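PDB 3FEF: alpha-galacturonidase, which hydrolyses alpha-1,4-linked di-galacturonate, probably its natural substrate, as an NAD- and manganese-dependent glycoside hydrolase of family 4. Local coordinates for residues Thr408-Leu416 against Arg425-Leu436. Sequence-based numbering, arbitrary orientation.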
loop_
_atom_site.group_PDB
_atom_site.type_symbol
_atom_site.label_atom_id
_atom_site.label_comp_id
_atom_site.label_asym_id
_atom_site.label_seq_id
_atom_site.Cartn_x
_atom_site.Cartn_y
_atom_site.Cartn_z
ATOM N N THR A 408 -28.817 5.100 -7.907
ATOM C CA THR A 408 -28.955 4.616 -9.276
ATOM C C THR A 408 -28.025 5.347 -10.257
ATOM O O THR A 408 -27.594 4.780 -11.261
ATOM C CB THR A 408 -30.443 4.650 -9.749
ATOM O OG1 THR A 408 -30.972 5.975 -9.626
ATOM C CG2 THR A 408 -31.296 3.726 -8.892
ATOM N N GLY A 409 -27.689 6.595 -9.954
ATOM C CA GLY A 409 -26.707 7.303 -10.757
ATOM C C GLY A 409 -25.397 6.528 -10.817
ATOM O O GLY A 409 -24.837 6.310 -11.891
ATOM N N LEU A 410 -24.915 6.077 -9.665
ATOM C CA LEU A 410 -23.650 5.334 -9.632
ATOM C C LEU A 410 -23.751 3.983 -10.356
ATOM O O LEU A 410 -22.813 3.561 -11.046
ATOM C CB LEU A 410 -23.161 5.141 -8.200
ATOM C CG LEU A 410 -21.894 4.285 -8.082
ATOM C CD1 LEU A 410 -20.707 5.041 -8.674
ATOM C CD2 LEU A 410 -21.626 3.885 -6.637
ATOM N N ALA A 411 -24.891 3.320 -10.207
ATOM C CA ALA A 411 -25.140 2.048 -10.894
ATOM C C ALA A 411 -25.135 2.219 -12.415
ATOM O O ALA A 411 -24.692 1.344 -13.148
ATOM C CB ALA A 411 -26.463 1.444 -10.428
ATOM N N PHE A 412 -25.628 3.351 -12.885
ATOM C CA PHE A 412 -25.612 3.639 -14.319
ATOM C C PHE A 412 -24.183 3.839 -14.846
ATOM O O PHE A 412 -23.865 3.445 -15.967
ATOM C CB PHE A 412 -26.491 4.858 -14.648
ATOM C CG PHE A 412 -26.632 5.112 -16.126
ATOM C CD1 PHE A 412 -26.978 4.074 -16.987
ATOM C CD2 PHE A 412 -26.384 6.361 -16.652
ATOM C CE1 PHE A 412 -27.095 4.287 -18.333
ATOM C CE2 PHE A 412 -26.496 6.589 -18.005
ATOM C CZ PHE A 412 -26.858 5.549 -18.851
ATOM N N GLN A 413 -23.327 4.455 -14.032
ATOM C CA GLN A 413 -21.902 4.561 -14.359
ATOM C C GLN A 413 -21.279 3.187 -14.566
ATOM O O GLN A 413 -20.563 2.970 -15.537
ATOM C CB GLN A 413 -21.147 5.316 -13.268
ATOM C CG GLN A 413 -21.684 6.723 -13.055
ATOM C CD GLN A 413 -21.574 7.541 -14.321
ATOM O OE1 GLN A 413 -22.514 8.238 -14.715
ATOM N NE2 GLN A 413 -20.431 7.440 -14.983
ATOM N N ALA A 414 -21.554 2.254 -13.663
ATOM C CA ALA A 414 -21.051 0.896 -13.843
ATOM C C ALA A 414 -21.641 0.312 -15.134
ATOM O O ALA A 414 -20.911 -0.192 -15.995
ATOM C CB ALA A 414 -21.399 0.029 -12.628
ATOM N N PHE A 415 -22.962 0.398 -15.265
ATOM C CA PHE A 415 -23.646 -0.025 -16.481
ATOM C C PHE A 415 -22.939 0.477 -17.733
ATOM O O PHE A 415 -22.684 -0.308 -18.662
ATOM C CB PHE A 415 -25.105 0.447 -16.453
ATOM C CG PHE A 415 -26.006 -0.228 -17.476
ATOM C CD1 PHE A 415 -26.256 0.367 -18.706
ATOM C CD2 PHE A 415 -26.640 -1.436 -17.178
ATOM C CE1 PHE A 415 -27.116 -0.231 -19.641
ATOM C CE2 PHE A 415 -27.487 -2.055 -18.101
ATOM C CZ PHE A 415 -27.736 -1.447 -19.337
ATOM N N LEU A 416 -22.630 1.779 -17.763
ATOM C CA LEU A 416 -21.916 2.378 -18.896
ATOM C C LEU A 416 -20.483 1.867 -19.081
ATOM O O LEU A 416 -19.945 1.861 -20.187
ATOM C CB LEU A 416 -21.861 3.911 -18.743
ATOM C CG LEU A 416 -23.139 4.737 -18.918
ATOM C CD1 LEU A 416 -22.827 6.240 -18.787
ATOM C CD2 LEU A 416 -23.763 4.420 -20.269
ATOM N N ARG A 425 -25.356 6.654 -25.338
ATOM C CA ARG A 425 -25.627 6.856 -23.930
ATOM C C ARG A 425 -27.123 6.951 -23.639
ATOM O O ARG A 425 -27.595 6.416 -22.637
ATOM C CB ARG A 425 -24.872 8.080 -23.400
ATOM C CG ARG A 425 -24.877 8.215 -21.881
ATOM C CD ARG A 425 -23.968 9.369 -21.407
ATOM N NE ARG A 425 -24.628 10.673 -21.503
ATOM C CZ ARG A 425 -24.043 11.834 -21.204
ATOM N NH1 ARG A 425 -22.779 11.865 -20.802
ATOM N NH2 ARG A 425 -24.723 12.965 -21.311
ATOM N N SER A 426 -27.873 7.628 -24.503
ATOM C CA SER A 426 -29.316 7.745 -24.298
ATOM C C SER A 426 -30.029 6.415 -24.504
ATOM O O SER A 426 -30.995 6.115 -23.808
ATOM C CB SER A 426 -29.932 8.807 -25.208
ATOM O OG SER A 426 -29.583 8.566 -26.553
ATOM N N ASP A 427 -29.567 5.614 -25.454
ATOM C CA ASP A 427 -30.125 4.278 -25.581
ATOM C C ASP A 427 -29.834 3.498 -24.296
ATOM O O ASP A 427 -30.707 2.815 -23.760
ATOM C CB ASP A 427 -29.531 3.549 -26.782
ATOM C CG ASP A 427 -29.817 4.257 -28.097
ATOM O OD1 ASP A 427 -30.869 4.925 -28.191
ATOM O OD2 ASP A 427 -28.991 4.139 -29.040
ATOM N N ALA A 428 -28.611 3.617 -23.783
ATOM C CA ALA A 428 -28.258 2.871 -22.575
ATOM C C ALA A 428 -29.068 3.329 -21.355
ATOM O O ALA A 428 -29.488 2.512 -20.515
ATOM C CB ALA A 428 -26.780 2.959 -22.309
ATOM N N GLU A 429 -29.307 4.632 -21.259
ATOM C CA GLU A 429 -30.052 5.160 -20.120
ATOM C C GLU A 429 -31.473 4.647 -20.170
ATOM O O GLU A 429 -32.063 4.308 -19.159
ATOM C CB GLU A 429 -30.043 6.689 -20.122
ATOM C CG GLU A 429 -30.567 7.314 -18.848
ATOM C CD GLU A 429 -30.124 8.773 -18.695
ATOM O OE1 GLU A 429 -29.880 9.448 -19.733
ATOM O OE2 GLU A 429 -30.009 9.237 -17.537
ATOM N N GLN A 430 -32.025 4.600 -21.369
ATOM C CA GLN A 430 -33.382 4.116 -21.536
ATOM C C GLN A 430 -33.451 2.609 -21.238
ATOM O O GLN A 430 -34.295 2.150 -20.457
ATOM C CB GLN A 430 -33.891 4.439 -22.941
ATOM C CG GLN A 430 -35.354 4.078 -23.147
ATOM C CD GLN A 430 -36.278 4.973 -22.343
ATOM O OE1 GLN A 430 -36.312 6.179 -22.553
ATOM N NE2 GLN A 430 -37.028 4.382 -21.410
ATOM N N LEU A 431 -32.551 1.842 -21.841
ATOM C CA LEU A 431 -32.428 0.421 -21.495
ATOM C C LEU A 431 -32.294 0.224 -19.978
ATOM O O LEU A 431 -33.036 -0.543 -19.380
ATOM C CB LEU A 431 -31.238 -0.220 -22.232
ATOM C CG LEU A 431 -30.938 -1.689 -21.886
ATOM C CD1 LEU A 431 -32.139 -2.545 -22.188
ATOM C CD2 LEU A 431 -29.736 -2.182 -22.658
ATOM N N PHE A 432 -31.356 0.932 -19.356
ATOM C CA PHE A 432 -31.101 0.772 -17.925
ATOM C C PHE A 432 -32.362 1.025 -17.089
ATOM O O PHE A 432 -32.719 0.218 -16.242
ATOM C CB PHE A 432 -29.955 1.699 -17.497
ATOM C CG PHE A 432 -29.663 1.711 -15.999
ATOM C CD1 PHE A 432 -28.892 0.724 -15.415
ATOM C CD2 PHE A 432 -30.099 2.765 -15.200
ATOM C CE1 PHE A 432 -28.594 0.760 -14.047
ATOM C CE2 PHE A 432 -29.817 2.804 -13.830
ATOM C CZ PHE A 432 -29.065 1.809 -13.255
ATOM N N ASN A 433 -33.028 2.148 -17.319
ATOM C CA ASN A 433 -34.272 2.455 -16.601
ATOM C C ASN A 433 -35.378 1.415 -16.816
ATOM O O ASN A 433 -36.103 1.075 -15.887
ATOM C CB ASN A 433 -34.779 3.848 -16.977
ATOM C CG ASN A 433 -33.860 4.954 -16.477
ATOM O OD1 ASN A 433 -33.153 4.787 -15.480
ATOM N ND2 ASN A 433 -33.871 6.091 -17.166
ATOM N N ASP A 434 -35.497 0.906 -18.038
ATOM C CA ASP A 434 -36.484 -0.134 -18.328
ATOM C C ASP A 434 -36.201 -1.401 -17.523
ATOM O O ASP A 434 -37.125 -2.064 -17.041
ATOM C CB ASP A 434 -36.520 -0.451 -19.820
ATOM C CG ASP A 434 -37.186 0.645 -20.635
ATOM O OD1 ASP A 434 -37.903 1.460 -20.029
ATOM O OD2 ASP A 434 -36.993 0.713 -21.874
HETATM N N MSE A 435 -34.919 -1.724 -17.371
HETATM C CA MSE A 435 -34.508 -2.936 -16.672
HETATM C C MSE A 435 -34.685 -2.799 -15.166
HETATM O O MSE A 435 -34.935 -3.781 -14.473
HETATM C CB MSE A 435 -33.048 -3.296 -17.008
HETATM C CG MSE A 435 -32.855 -3.734 -18.439
HETATM SE SE MSE A 435 -31.003 -4.112 -18.861
HETATM C CE MSE A 435 -30.844 -5.894 -18.053
ATOM N N LEU A 436 -34.532 -1.588 -14.652
ATOM C CA LEU A 436 -34.713 -1.369 -13.221
ATOM C C LEU A 436 -36.094 -1.808 -12.739
ATOM O O LEU A 436 -36.252 -2.217 -11.577
ATOM C CB LEU A 436 -34.510 0.099 -12.876
ATOM C CG LEU A 436 -33.073 0.540 -12.595
ATOM C CD1 LEU A 436 -33.097 1.924 -11.960
ATOM C CD2 LEU A 436 -32.347 -0.448 -11.683
#
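Phe432 of helix 425-435 packs against helix 408-416 in a hole lined by Thr408, Ala411, Phe412 and Phe415, while Phe412 and Phe415 plug holes on the other helix: knobs-into-holes packing worked in both directions by a cluster of three phenylalanines. With CG anti to the backbone N (chi1 175°), the ring of Phe432 is carried straight across, its CZ stopping 3.9 Å from CB of Ala411. Its edge meets the face of Phe415, CD1 lying 3.6 Å from Phe415 CD2, in an edge-to-face pair with planes 62° apart. One face of the Phe432 ring receives a CH-pi contact from CB of Phe412, 4.2 Å from the centroid. The Phe412 ring itself lies oblique to Phe432, and its CZ presses 3.6 Å from CB of Glu429. CB of Phe432 lies over the Phe415 ring, 4.1 Å from its centroid, and Met435 SE adds a Met-aromatic contact. Cutting Phe432 back to an alanine is likely to leave CB of Phe412 without its ring and the Phe415 face without its edge, opening a gap beside Ala411. Arg425 forms a salt bridge to Asp257 of the second subunit. The segment axes come within 10.6 Å, N-to-C directions 122° apart. Away from the annotated sites, the cluster joins the chain's last two helices, which pack against Ile117 and Leu120 of helix 112-136, in the Rossmann-clan region, and Ala402 of helix 383-405.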